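Local coordinates for siroheme decarboxylase (Hydrogenobacter thermophilus, PDB 4CH7), which decarboxylates siroheme to 12,18-didecarboxysiroheme, releasing two molecules of carbon dioxide, in the biosynthesis of heme d1, at residues I56-L61 and V216-S221; V50-P55 and Q180-L185; M236-V241 and A304-T309; G258-Y263 and M278-G283. All coordinates share one frame; numbering follows the deposited sequence.

Contact 1 (I56-L61 and V216-S221); sequences IYDSRL and VLRRIS
Three backbone hydrogen bonds join I56-L61 to V216-S221: Ile56 N to Arg219 O (2.6 Å), Arg218 N to Ile56 O (2.8 Å) and Asp58 N to Val216 O (2.8 Å). Two residues, Arg218 and Arg219, stand opposite the single Ile56, a classic beta bulge that shifts the register by one before Tyr57 pairs with Leu217. The strands form a two-stranded antiparallel sheet that probably links the two helix-turn-helix regions.

Among the apolar contacts, Tyr57 has Leu217 CD1 over one ring face, 4.0 Å from the centroid and 19° off the normal, a CH-pi contact; its OH bonds to Thr179. Ile56 CG2 packs on the Arg218 chain, 3.6 Å from CD.

Charge gathers round Arg218. Its chain, extended from CG to NE, carries the guanidinium over Asp58, where NH2 lies 3.1 Å from Asp58 OD2. The planes stand 67° apart and no N-H is aimed at the oxygen, so this salt bridge rests on charge alone. Asp58 OD1 meanwhile accepts from Leu61 N through its anti lone pair, an Asx motif. With Asp58 lost, an asparagine here would probably leave the Arg218 charge without its mate. A water accepts from Arg218 NH1 and Ser59 N, bridging the two segments.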
loop_
_atom_site.group_PDB
_atom_site.type_symbol
_atom_site.label_atom_id
_atom_site.label_comp_id
_atom_site.label_asym_id
_atom_site.label_seq_id
_atom_site.Cartn_x
_atom_site.Cartn_y
_atom_site.Cartn_z
ATOM N N ILE A 56 3.016 10.617 -1.487
ATOM C CA ILE A 56 2.635 9.418 -0.751
ATOM C C ILE A 56 1.829 9.842 0.473
ATOM O O ILE A 56 2.339 10.539 1.352
ATOM C CB ILE A 56 3.855 8.553 -0.339
ATOM C CG1 ILE A 56 4.375 7.740 -1.527
ATOM C CG2 ILE A 56 3.480 7.589 0.772
ATOM C CD1 ILE A 56 5.184 8.531 -2.528
ATOM N N TYR A 57 0.563 9.437 0.512
ATOM C CA TYR A 57 -0.321 9.794 1.616
ATOM C C TYR A 57 -0.448 8.637 2.600
ATOM O O TYR A 57 -0.427 7.474 2.196
ATOM C CB TYR A 57 -1.702 10.191 1.089
ATOM C CG TYR A 57 -1.729 11.526 0.376
ATOM C CD1 TYR A 57 -1.826 12.709 1.091
ATOM C CD2 TYR A 57 -1.664 11.602 -1.010
ATOM C CE1 TYR A 57 -1.851 13.931 0.453
ATOM C CE2 TYR A 57 -1.688 12.824 -1.659
ATOM C CZ TYR A 57 -1.783 13.983 -0.921
ATOM O OH TYR A 57 -1.809 15.204 -1.555
ATOM N N ASP A 58 -0.569 8.953 3.886
ATOM C CA ASP A 58 -0.764 7.920 4.897
ATOM C C ASP A 58 -2.224 7.479 4.907
ATOM O O ASP A 58 -3.119 8.284 5.162
ATOM C CB ASP A 58 -0.342 8.424 6.277
ATOM C CG ASP A 58 -0.455 7.357 7.346
ATOM O OD1 ASP A 58 -1.577 7.122 7.833
ATOM O OD2 ASP A 58 0.581 6.763 7.704
ATOM N N SER A 59 -2.450 6.199 4.626
ATOM C CA SER A 59 -3.796 5.641 4.490
ATOM C C SER A 59 -4.728 5.964 5.660
ATOM O O SER A 59 -5.814 6.508 5.458
ATOM C CB SER A 59 -3.718 4.126 4.282
ATOM O OG SER A 59 -5.005 3.549 4.184
ATOM N N ARG A 60 -4.306 5.636 6.877
ATOM C CA ARG A 60 -5.157 5.835 8.048
ATOM C C ARG A 60 -5.312 7.306 8.445
ATOM O O ARG A 60 -6.345 7.700 8.989
ATOM C CB ARG A 60 -4.681 4.990 9.237
ATOM C CG ARG A 60 -3.213 5.151 9.603
ATOM C CD ARG A 60 -2.907 4.485 10.939
ATOM N NE ARG A 60 -3.661 5.094 12.029
ATOM C CZ ARG A 60 -3.228 6.121 12.753
ATOM N NH1 ARG A 60 -2.039 6.655 12.508
ATOM N NH2 ARG A 60 -3.983 6.615 13.724
ATOM N N LEU A 61 -4.290 8.112 8.173
ATOM C CA LEU A 61 -4.351 9.541 8.476
ATOM C C LEU A 61 -5.291 10.269 7.512
ATOM O O LEU A 61 -5.759 11.373 7.800
ATOM C CB LEU A 61 -2.949 10.159 8.479
ATOM C CG LEU A 61 -2.103 9.706 9.671
ATOM C CD1 LEU A 61 -0.673 10.208 9.597
ATOM C CD2 LEU A 61 -2.757 10.152 10.964
ATOM N N VAL A 216 -0.139 13.245 7.346
ATOM C CA VAL A 216 -1.113 12.844 6.335
ATOM C C VAL A 216 -0.406 12.712 4.995
ATOM O O VAL A 216 -0.648 11.766 4.237
ATOM C CB VAL A 216 -2.248 13.873 6.210
ATOM C CG1 VAL A 216 -3.318 13.370 5.256
ATOM C CG2 VAL A 216 -2.849 14.168 7.572
ATOM N N LEU A 217 0.467 13.674 4.714
ATOM C CA LEU A 217 1.354 13.598 3.563
ATOM C C LEU A 217 2.725 13.128 4.030
ATOM O O LEU A 217 3.400 13.827 4.786
ATOM C CB LEU A 217 1.474 14.960 2.874
ATOM C CG LEU A 217 2.376 15.027 1.637
ATOM C CD1 LEU A 217 1.892 14.053 0.585
ATOM C CD2 LEU A 217 2.434 16.437 1.070
ATOM N N ARG A 218 3.131 11.941 3.590
ATOM C CA ARG A 218 4.438 11.407 3.957
ATOM C C ARG A 218 5.551 12.136 3.225
ATOM O O ARG A 218 6.477 12.667 3.847
ATOM C CB ARG A 218 4.528 9.914 3.647
ATOM C CG ARG A 218 3.847 9.005 4.657
ATOM C CD ARG A 218 4.128 7.548 4.327
ATOM N NE ARG A 218 3.512 6.630 5.278
ATOM C CZ ARG A 218 2.672 5.657 4.941
ATOM N NH1 ARG A 218 2.346 5.468 3.670
ATOM N NH2 ARG A 218 2.163 4.867 5.875
ATOM N N ARG A 219 5.443 12.157 1.899
ATOM C CA ARG A 219 6.472 12.725 1.044
ATOM C C ARG A 219 5.999 12.742 -0.400
ATOM O O ARG A 219 4.986 12.129 -0.739
ATOM C CB ARG A 219 7.747 11.888 1.144
ATOM C CG ARG A 219 7.550 10.448 0.713
ATOM C CD ARG A 219 8.458 9.502 1.478
ATOM N NE ARG A 219 9.867 9.725 1.180
ATOM C CZ ARG A 219 10.505 9.170 0.154
ATOM N NH1 ARG A 219 9.856 8.363 -0.673
ATOM N NH2 ARG A 219 11.790 9.423 -0.047
ATOM N N ILE A 220 6.738 13.452 -1.243
ATOM C CA ILE A 220 6.541 13.386 -2.682
ATOM C C ILE A 220 7.825 12.842 -3.291
ATOM O O ILE A 220 8.878 13.468 -3.173
ATOM C CB ILE A 220 6.235 14.771 -3.272
ATOM C CG1 ILE A 220 4.945 15.327 -2.670
ATOM C CG2 ILE A 220 6.130 14.702 -4.791
ATOM C CD1 ILE A 220 4.573 16.700 -3.172
ATOM N N SER A 221 7.748 11.677 -3.926
ATOM C CA SER A 221 8.951 11.043 -4.452
ATOM C C SER A 221 8.684 10.126 -5.633
ATOM O O SER A 221 7.546 9.742 -5.897
ATOM C CB SER A 221 9.657 10.241 -3.356
ATOM O OG SER A 221 10.236 11.092 -2.386
HETATM O O HOH W 1 -0.579 4.332 3.485
#

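Contact 2 (V50-P55 and Q180-L185); sequences VRHIAP and QGSFPL
The first strand of the small two-stranded sheet between the helix-turn-helix regions is met here by the loop that follows helix 170-179. V50-P55 runs into strand 53-57, whereas Q180-L185 has no regular structure; the end-to-end directions of the touching parts lie 123° apart, so the loop runs across the strand and does not extend the sheet. One hydrogen bond ties the backbones: Phe183 N gives to Ile53 O at 2.7 Å, with an N-H...O angle of 170°.

Side chains gather beside this bond. Ile53 reaches the loop with both branches: CG1 meets Phe183 CB at 4.0 Å, while CG2 lies 4.0 Å from Leu185 CD2. The anti placement of Ile53 CG1 relative to its backbone N (chi1 171°) helps direct the two branches to different loop residues. Phe183 takes part through its CB, and its ring leads away from the strand to an edge-to-face stack with Phe190. Further along, Ala54 CB rests 3.3 Å from Gly181 O, and Pro55 CD comes within 3.7 Å of the same carbonyl oxygen. His52 and Ser182 are also neighbours, but their modelled approach is too short to be trusted as a bond.

Leu185 continues onto Ile41 and Glu42 of helix 34-47, and Pro55 packs on Leu217 and Ile220 of the partner strand. The loop of the second helix-turn-helix region thus packs against strand 53-57, which pairs with strand 217-222, and through Leu185 against helix 34-47 of the first, consistent with two helix-turn-helix regions joined through a shared antiparallel sheet.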
loop_
_atom_site.group_PDB
_atom_site.type_symbol
_atom_site.label_atom_id
_atom_site.label_comp_id
_atom_site.label_asym_id
_atom_site.label_seq_id
_atom_site.Cartn_x
_atom_site.Cartn_y
_atom_site.Cartn_z
ATOM N N VAL A 50 12.439 3.742 -12.375
ATOM C CA VAL A 50 11.416 4.391 -11.582
ATOM C C VAL A 50 10.273 4.504 -12.583
ATOM O O VAL A 50 10.510 4.765 -13.753
ATOM C CB VAL A 50 11.871 5.770 -11.035
ATOM C CG1 VAL A 50 13.082 5.608 -10.130
ATOM C CG2 VAL A 50 12.186 6.738 -12.160
ATOM N N ARG A 51 9.045 4.236 -12.167
ATOM C CA ARG A 51 7.951 4.218 -13.132
ATOM C C ARG A 51 7.002 5.372 -12.897
ATOM O O ARG A 51 6.114 5.645 -13.707
ATOM C CB ARG A 51 7.190 2.894 -13.069
ATOM C CG ARG A 51 7.819 1.768 -13.868
ATOM C CD ARG A 51 7.984 0.521 -13.018
ATOM N NE ARG A 51 9.160 0.598 -12.157
ATOM C CZ ARG A 51 9.191 0.172 -10.898
ATOM N NH1 ARG A 51 8.106 -0.355 -10.351
ATOM N NH2 ARG A 51 10.305 0.278 -10.186
ATOM N N HIS A 52 7.207 6.056 -11.781
ATOM C CA HIS A 52 6.284 7.090 -11.367
ATOM C C HIS A 52 6.969 8.071 -10.434
ATOM O O HIS A 52 8.117 7.871 -10.029
ATOM C CB HIS A 52 5.089 6.448 -10.665
ATOM C CG HIS A 52 3.782 7.117 -10.958
ATOM N ND1 HIS A 52 3.031 7.733 -9.982
ATOM C CD2 HIS A 52 3.096 7.260 -12.113
ATOM C CE1 HIS A 52 1.935 8.228 -10.523
ATOM N NE2 HIS A 52 1.948 7.956 -11.819
ATOM N N ILE A 53 6.245 9.134 -10.111
ATOM C CA ILE A 53 6.687 10.136 -9.160
ATOM C C ILE A 53 5.424 10.813 -8.645
ATOM O O ILE A 53 4.633 11.344 -9.424
ATOM C CB ILE A 53 7.663 11.139 -9.812
ATOM C CG1 ILE A 53 7.946 12.316 -8.881
ATOM C CG2 ILE A 53 7.146 11.612 -11.167
ATOM C CD1 ILE A 53 9.257 12.996 -9.200
ATOM N N ALA A 54 5.214 10.757 -7.334
ATOM C CA ALA A 54 3.916 11.108 -6.776
ATOM C C ALA A 54 3.994 11.389 -5.290
ATOM O O ALA A 54 4.953 10.991 -4.627
ATOM C CB ALA A 54 2.917 9.984 -7.039
ATOM N N PRO A 55 2.983 12.093 -4.762
ATOM C CA PRO A 55 2.842 12.218 -3.311
ATOM C C PRO A 55 2.531 10.862 -2.699
ATOM O O PRO A 55 1.862 10.049 -3.340
ATOM C CB PRO A 55 1.622 13.129 -3.161
ATOM C CG PRO A 55 1.566 13.915 -4.436
ATOM C CD PRO A 55 2.034 12.956 -5.492
ATOM N N GLN A 180 -2.895 13.142 -5.859
ATOM C CA GLN A 180 -2.404 11.782 -5.615
ATOM C C GLN A 180 -1.737 11.110 -6.821
ATOM O O GLN A 180 -0.945 10.182 -6.652
ATOM C CB GLN A 180 -3.531 10.890 -5.079
ATOM C CG GLN A 180 -4.731 10.755 -6.017
ATOM C CD GLN A 180 -5.850 9.915 -5.425
ATOM O OE1 GLN A 180 -5.602 8.923 -4.741
ATOM N NE2 GLN A 180 -7.090 10.309 -5.691
ATOM N N GLY A 181 -2.047 11.581 -8.026
ATOM C CA GLY A 181 -1.536 10.959 -9.238
ATOM C C GLY A 181 -0.112 11.337 -9.595
ATOM O O GLY A 181 0.663 11.740 -8.729
ATOM N N SER A 182 0.231 11.199 -10.873
ATOM C CA SER A 182 1.572 11.522 -11.358
ATOM C C SER A 182 1.931 12.984 -11.124
ATOM O O SER A 182 1.202 13.882 -11.543
ATOM C CB SER A 182 1.692 11.207 -12.850
ATOM O OG SER A 182 1.699 9.813 -13.094
ATOM N N PHE A 183 3.058 13.214 -10.457
ATOM C CA PHE A 183 3.554 14.565 -10.235
ATOM C C PHE A 183 4.052 15.128 -11.557
ATOM O O PHE A 183 4.935 14.541 -12.187
ATOM C CB PHE A 183 4.683 14.552 -9.207
ATOM C CG PHE A 183 5.002 15.902 -8.629
ATOM C CD1 PHE A 183 4.055 16.593 -7.879
ATOM C CD2 PHE A 183 6.256 16.469 -8.809
ATOM C CE1 PHE A 183 4.346 17.833 -7.335
ATOM C CE2 PHE A 183 6.558 17.707 -8.269
ATOM C CZ PHE A 183 5.599 18.390 -7.527
ATOM N N PRO A 184 3.477 16.264 -11.985
ATOM C CA PRO A 184 3.841 16.876 -13.266
ATOM C C PRO A 184 5.334 17.173 -13.346
ATOM O O PRO A 184 5.892 17.750 -12.412
ATOM C CB PRO A 184 3.053 18.190 -13.261
ATOM C CG PRO A 184 1.900 17.951 -12.329
ATOM C CD PRO A 184 2.451 17.044 -11.265
ATOM N N LEU A 185 5.971 16.777 -14.443
ATOM C CA LEU A 185 7.382 17.070 -14.635
ATOM C C LEU A 185 7.534 18.406 -15.349
ATOM O O LEU A 185 7.933 18.463 -16.514
ATOM C CB LEU A 185 8.076 15.943 -15.401
ATOM C CG LEU A 185 8.048 14.583 -14.700
ATOM C CD1 LEU A 185 8.959 13.577 -15.382
ATOM C CD2 LEU A 185 8.417 14.735 -13.238
#

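Contact 3 (M236-V241 and A304-T309); sequences MSVWEV and ALLFST
Val238 meets both Ala304 and Leu306 across paired antiparallel strands, and its side-chain contacts with A304-T309 can be traced from CB outward. CB carries the two methyl branches, and the one that touches the neighbouring strand is CG2. With CG1 anti to the carbonyl carbon (chi1 -64°), CG2 falls between the backbone N and the carbonyl carbon and is held over the partner strand. There it sits 3.5 Å from Ala304 O, 3.7 Å from Ala304 CB and 3.7 Å from Leu306 CD1; the Val238 and Leu306 side chains cross at about a right angle.

The backbone evidence for the pairing is two reciprocal sets of hydrogen bonds, Met236 with Leu306 and Val238 with Ala304. The straightest is Val238 N to Ala304 O, 3.0 Å long with an N-H...O angle of 173°.

Ser237 and Leu305 form the intervening non-hydrogen-bonded pair on the opposite sheet face, where Ser237 CB lies 3.6 Å from Leu305 CD2. Ser237 OG accepts from Trp239 NE1 at 2.8 Å, the oxygen lying near the indole plane, and is also hydrogen-bonded to Ala277 O.

In the eight-stranded antiparallel barrel of the AsnC-like domains, strand 303-314 lies between strands 91-97 and 233-239, while strand 275-281 borders the other edge of 233-239. Helix 284-297 packs against the face bearing Trp239 and Leu305.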
loop_
_atom_site.group_PDB
_atom_site.type_symbol
_atom_site.label_atom_id
_atom_site.label_comp_id
_atom_site.label_asym_id
_atom_site.label_seq_id
_atom_site.Cartn_x
_atom_site.Cartn_y
_atom_site.Cartn_z
HETATM N N MSE A 236 3.783 -15.230 1.594
HETATM C CA MSE A 236 3.600 -14.513 2.842
HETATM C C MSE A 236 3.905 -15.499 3.955
HETATM O O MSE A 236 3.150 -16.447 4.173
HETATM C CB MSE A 236 2.165 -13.995 2.963
HETATM C CG MSE A 236 1.730 -13.658 4.382
HETATM SE SE MSE A 236 -0.107 -13.033 4.442
HETATM C CE MSE A 236 0.089 -11.484 3.291
ATOM N N SER A 237 5.034 -15.308 4.629
ATOM C CA SER A 237 5.361 -16.137 5.780
ATOM C C SER A 237 4.728 -15.510 7.015
ATOM O O SER A 237 4.874 -14.310 7.254
ATOM C CB SER A 237 6.873 -16.256 5.955
ATOM O OG SER A 237 7.437 -15.026 6.361
ATOM N N VAL A 238 4.000 -16.313 7.781
ATOM C CA VAL A 238 3.372 -15.819 9.001
ATOM C C VAL A 238 3.961 -16.522 10.220
ATOM O O VAL A 238 4.181 -17.731 10.200
ATOM C CB VAL A 238 1.834 -15.956 8.956
ATOM C CG1 VAL A 238 1.266 -15.090 7.845
ATOM C CG2 VAL A 238 1.424 -17.406 8.762
ATOM N N TRP A 239 4.228 -15.756 11.274
ATOM C CA TRP A 239 4.937 -16.284 12.432
ATOM C C TRP A 239 4.246 -15.927 13.741
ATOM O O TRP A 239 3.707 -14.828 13.893
ATOM C CB TRP A 239 6.371 -15.744 12.452
ATOM C CG TRP A 239 7.107 -15.964 11.161
ATOM C CD1 TRP A 239 6.990 -15.235 10.015
ATOM C CD2 TRP A 239 8.076 -16.986 10.891
ATOM N NE1 TRP A 239 7.822 -15.743 9.046
ATOM C CE2 TRP A 239 8.500 -16.818 9.558
ATOM C CE3 TRP A 239 8.626 -18.024 11.645
ATOM C CZ2 TRP A 239 9.451 -17.656 8.966
ATOM C CZ3 TRP A 239 9.564 -18.856 11.056
ATOM C CH2 TRP A 239 9.968 -18.667 9.732
ATOM N N GLU A 240 4.259 -16.863 14.685
ATOM C CA GLU A 240 3.835 -16.559 16.043
ATOM C C GLU A 240 5.070 -16.267 16.883
ATOM O O GLU A 240 5.883 -17.158 17.140
ATOM C CB GLU A 240 3.039 -17.713 16.646
ATOM C CG GLU A 240 2.536 -17.438 18.056
ATOM C CD GLU A 240 1.674 -18.558 18.593
ATOM O OE1 GLU A 240 1.007 -19.238 17.785
ATOM O OE2 GLU A 240 1.670 -18.764 19.824
ATOM N N VAL A 241 5.213 -15.012 17.290
ATOM C CA VAL A 241 6.398 -14.560 18.005
ATOM C C VAL A 241 5.988 -13.835 19.280
ATOM O O VAL A 241 5.070 -13.015 19.256
ATOM C CB VAL A 241 7.238 -13.602 17.133
ATOM C CG1 VAL A 241 8.531 -13.220 17.840
ATOM C CG2 VAL A 241 7.538 -14.231 15.787
ATOM N N ALA A 304 3.756 -20.557 9.196
ATOM C CA ALA A 304 3.152 -21.114 7.994
ATOM C C ALA A 304 3.609 -20.341 6.767
ATOM O O ALA A 304 3.817 -19.127 6.830
ATOM C CB ALA A 304 1.638 -21.088 8.099
ATOM N N LEU A 305 3.768 -21.048 5.654
ATOM C CA LEU A 305 4.150 -20.412 4.400
ATOM C C LEU A 305 2.960 -20.353 3.451
ATOM O O LEU A 305 2.526 -21.377 2.916
ATOM C CB LEU A 305 5.322 -21.153 3.751
ATOM C CG LEU A 305 6.636 -21.130 4.533
ATOM C CD1 LEU A 305 7.743 -21.857 3.781
ATOM C CD2 LEU A 305 7.046 -19.704 4.840
ATOM N N LEU A 306 2.429 -19.151 3.255
ATOM C CA LEU A 306 1.288 -18.958 2.373
ATOM C C LEU A 306 1.768 -18.483 1.006
ATOM O O LEU A 306 1.864 -17.280 0.751
ATOM C CB LEU A 306 0.288 -17.964 2.977
ATOM C CG LEU A 306 -0.561 -18.437 4.166
ATOM C CD1 LEU A 306 0.246 -18.511 5.453
ATOM C CD2 LEU A 306 -1.772 -17.540 4.352
ATOM N N PHE A 307 2.072 -19.437 0.131
ATOM C CA PHE A 307 2.608 -19.129 -1.190
ATOM C C PHE A 307 1.574 -18.479 -2.099
ATOM O O PHE A 307 0.425 -18.912 -2.158
ATOM C CB PHE A 307 3.151 -20.397 -1.854
ATOM C CG PHE A 307 4.372 -20.960 -1.182
ATOM C CD1 PHE A 307 5.639 -20.543 -1.562
ATOM C CD2 PHE A 307 4.254 -21.913 -0.178
ATOM C CE1 PHE A 307 6.771 -21.058 -0.948
ATOM C CE2 PHE A 307 5.382 -22.435 0.441
ATOM C CZ PHE A 307 6.642 -22.005 0.054
ATOM N N SER A 308 1.996 -17.436 -2.808
ATOM C CA SER A 308 1.154 -16.797 -3.812
ATOM C C SER A 308 1.156 -17.635 -5.088
ATOM O O SER A 308 2.172 -17.721 -5.776
ATOM C CB SER A 308 1.655 -15.379 -4.101
ATOM O OG SER A 308 1.170 -14.904 -5.344
ATOM N N THR A 309 0.025 -18.266 -5.390
ATOM C CA THR A 309 -0.079 -19.116 -6.573
ATOM C C THR A 309 -0.857 -18.436 -7.698
ATOM O O THR A 309 -0.904 -18.939 -8.823
ATOM C CB THR A 309 -0.708 -20.485 -6.240
ATOM O OG1 THR A 309 -1.959 -20.294 -5.567
ATOM C CG2 THR A 309 0.222 -21.287 -5.344
#

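Contact 4 (G258-Y263 and M278-G283); sequences GVSHCY and MMHGKG
Met278 and Tyr263 cross at about a right angle within a beta hairpin, strands 259-264 and 275-281, of the AsnC-like ligand-binding domain. Met278, present as selenomethionine, bends at chi2 (-51°), and both its CG and its CE come to the Tyr263 ring. CG reaches the ring edge in the ring plane, 4.0 Å from Tyr263 CE1, and CE lies 4.0 Å from Tyr263 CD1. The Tyr263 side chain is about 7 Å from that of His93, the inferred active-site residue, which puts this end of the hairpin near the probable catalytic centre.

Val259 and Met279 are oriented differently: they run alongside each other in the same direction, with Val259 CG2 4.2 Å from Met279 CG. Both also touch helix 284-297, Val259 through Leu290 and Met279 through Ile287 and Ile294.

His280 turns a flat face to the backbone. Its CG occupies the position between the backbone N and the carbonyl carbon (chi1 55°), which brings the ring over Gly258: the carbonyl oxygen stands above the ring centre, and CD2 approaches Gly258 CA to 3.3 Å. A side chain on Gly258 would collide with His280 O, and the backbone angles there also call for glycine. An alanine in place of His280 would probably uncover the Gly258 peptide and deprive Tyr231 of its stacking partner.

Backbone bonds from His280 N to Gly258 O and from Met278 N to His261 O hold the strands in register. Between them Met278 O accepts twice, from Ser260 N at 3.0 Å and, well above the carbonyl plane, from Ser260 OG at 3.3 Å.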
loop_
_atom_site.group_PDB
_atom_site.type_symbol
_atom_site.label_atom_id
_atom_site.label_comp_id
_atom_site.label_asym_id
_atom_site.label_seq_id
_atom_site.Cartn_x
_atom_site.Cartn_y
_atom_site.Cartn_z
ATOM N N GLY A 258 15.783 -12.482 -0.035
ATOM C CA GLY A 258 14.546 -13.220 -0.190
ATOM C C GLY A 258 13.458 -12.720 0.740
ATOM O O GLY A 258 12.327 -13.203 0.693
ATOM N N VAL A 259 13.802 -11.757 1.593
ATOM C CA VAL A 259 12.832 -11.155 2.503
ATOM C C VAL A 259 12.618 -9.676 2.189
ATOM O O VAL A 259 13.562 -8.886 2.223
ATOM C CB VAL A 259 13.267 -11.293 3.975
ATOM C CG1 VAL A 259 12.349 -10.480 4.878
ATOM C CG2 VAL A 259 13.271 -12.752 4.391
ATOM N N SER A 260 11.376 -9.307 1.887
ATOM C CA SER A 260 11.030 -7.915 1.622
ATOM C C SER A 260 10.295 -7.293 2.810
ATOM O O SER A 260 10.864 -7.136 3.891
ATOM C CB SER A 260 10.185 -7.802 0.351
ATOM O OG SER A 260 9.121 -8.736 0.352
ATOM N N HIS A 261 9.029 -6.950 2.607
ATOM C CA HIS A 261 8.250 -6.265 3.635
ATOM C C HIS A 261 7.923 -7.143 4.836
ATOM O O HIS A 261 7.631 -8.331 4.695
ATOM C CB HIS A 261 6.957 -5.707 3.041
ATOM C CG HIS A 261 7.179 -4.747 1.918
ATOM N ND1 HIS A 261 7.687 -3.481 2.112
ATOM C CD2 HIS A 261 6.962 -4.866 0.587
ATOM C CE1 HIS A 261 7.777 -2.862 0.947
ATOM N NE2 HIS A 261 7.343 -3.682 0.007
ATOM N N CYS A 262 7.974 -6.539 6.020
ATOM C CA CYS A 262 7.540 -7.204 7.239
ATOM C C CYS A 262 6.403 -6.412 7.872
ATOM O O CYS A 262 6.405 -5.179 7.855
ATOM C CB CYS A 262 8.697 -7.357 8.226
ATOM S SG CYS A 262 10.004 -8.464 7.658
ATOM N N TYR A 263 5.425 -7.128 8.413
ATOM C CA TYR A 263 4.284 -6.496 9.057
ATOM C C TYR A 263 4.056 -7.149 10.406
ATOM O O TYR A 263 4.482 -8.283 10.632
ATOM C CB TYR A 263 3.027 -6.656 8.204
ATOM C CG TYR A 263 3.182 -6.197 6.773
ATOM C CD1 TYR A 263 3.670 -7.056 5.799
ATOM C CD2 TYR A 263 2.829 -4.909 6.393
ATOM C CE1 TYR A 263 3.812 -6.645 4.491
ATOM C CE2 TYR A 263 2.966 -4.490 5.084
ATOM C CZ TYR A 263 3.459 -5.362 4.139
ATOM O OH TYR A 263 3.600 -4.951 2.835
HETATM N N MSE A 278 7.013 -11.036 4.022
HETATM C CA MSE A 278 6.933 -11.390 2.613
HETATM C C MSE A 278 8.237 -12.026 2.160
HETATM O O MSE A 278 9.298 -11.405 2.219
HETATM C CB MSE A 278 6.635 -10.160 1.756
HETATM C CG MSE A 278 5.359 -9.414 2.125
HETATM SE SE MSE A 278 3.789 -10.552 2.258
HETATM C CE MSE A 278 3.720 -10.713 4.189
HETATM N N MSE A 279 8.156 -13.277 1.722
HETATM C CA MSE A 279 9.326 -13.963 1.196
HETATM C C MSE A 279 9.209 -14.152 -0.311
HETATM O O MSE A 279 8.107 -14.205 -0.866
HETATM C CB MSE A 279 9.534 -15.314 1.886
HETATM C CG MSE A 279 10.070 -15.230 3.311
HETATM SE SE MSE A 279 10.071 -16.959 4.189
HETATM C CE MSE A 279 10.807 -16.442 5.903
ATOM N N HIS A 280 10.358 -14.235 -0.969
ATOM C CA HIS A 280 10.413 -14.557 -2.384
ATOM C C HIS A 280 11.661 -15.384 -2.639
ATOM O O HIS A 280 12.642 -15.288 -1.900
ATOM C CB HIS A 280 10.420 -13.290 -3.247
ATOM C CG HIS A 280 11.510 -12.325 -2.900
ATOM N ND1 HIS A 280 11.260 -11.056 -2.428
ATOM C CD2 HIS A 280 12.860 -12.442 -2.964
ATOM C CE1 HIS A 280 12.407 -10.433 -2.210
ATOM N NE2 HIS A 280 13.391 -11.254 -2.526
ATOM N N GLY A 281 11.610 -16.212 -3.673
ATOM C CA GLY A 281 12.748 -17.023 -4.051
ATOM C C GLY A 281 12.593 -17.440 -5.495
ATOM O O GLY A 281 11.608 -17.089 -6.146
ATOM N N LYS A 282 13.566 -18.183 -6.003
ATOM C CA LYS A 282 13.475 -18.710 -7.356
ATOM C C LYS A 282 12.975 -20.148 -7.294
ATOM O O LYS A 282 13.374 -21.001 -8.088
ATOM C CB LYS A 282 14.825 -18.591 -8.065
ATOM C CG LYS A 282 15.251 -17.137 -8.262
ATOM C CD LYS A 282 16.752 -16.981 -8.458
ATOM C CE LYS A 282 17.192 -17.369 -9.857
ATOM N NZ LYS A 282 18.630 -17.046 -10.084
ATOM N N GLY A 283 12.078 -20.391 -6.337
ATOM C CA GLY A 283 11.500 -21.702 -6.101
ATOM C C GLY A 283 10.872 -21.778 -4.717
ATOM O O GLY A 283 11.353 -21.138 -3.782
#

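Contacts 1 and 2 share strand 53-57 and touch directly, Ser221 O lying 2.9 Å from Ala54 N in a probable hydrogen bond; both are partly buried. Contacts 3 and 4 belong to the barrel, on adjoining strands 233-239 and 275-281, and meet where Met236 CG lies 3.6 Å from Met278 CE. Contact 3 is buried and contact 4 lies at the surface, nested along the chain inside the loop that contact 3 closes. Regular strand pairing with apolar side chains marks contact 3, whereas contact 4 adds a histidine face and a serine hydroxyl. Contact 1 alone has a salt bridge across its segments, and contact 2 has one backbone hydrogen bond across its segments, with apolar packing round it.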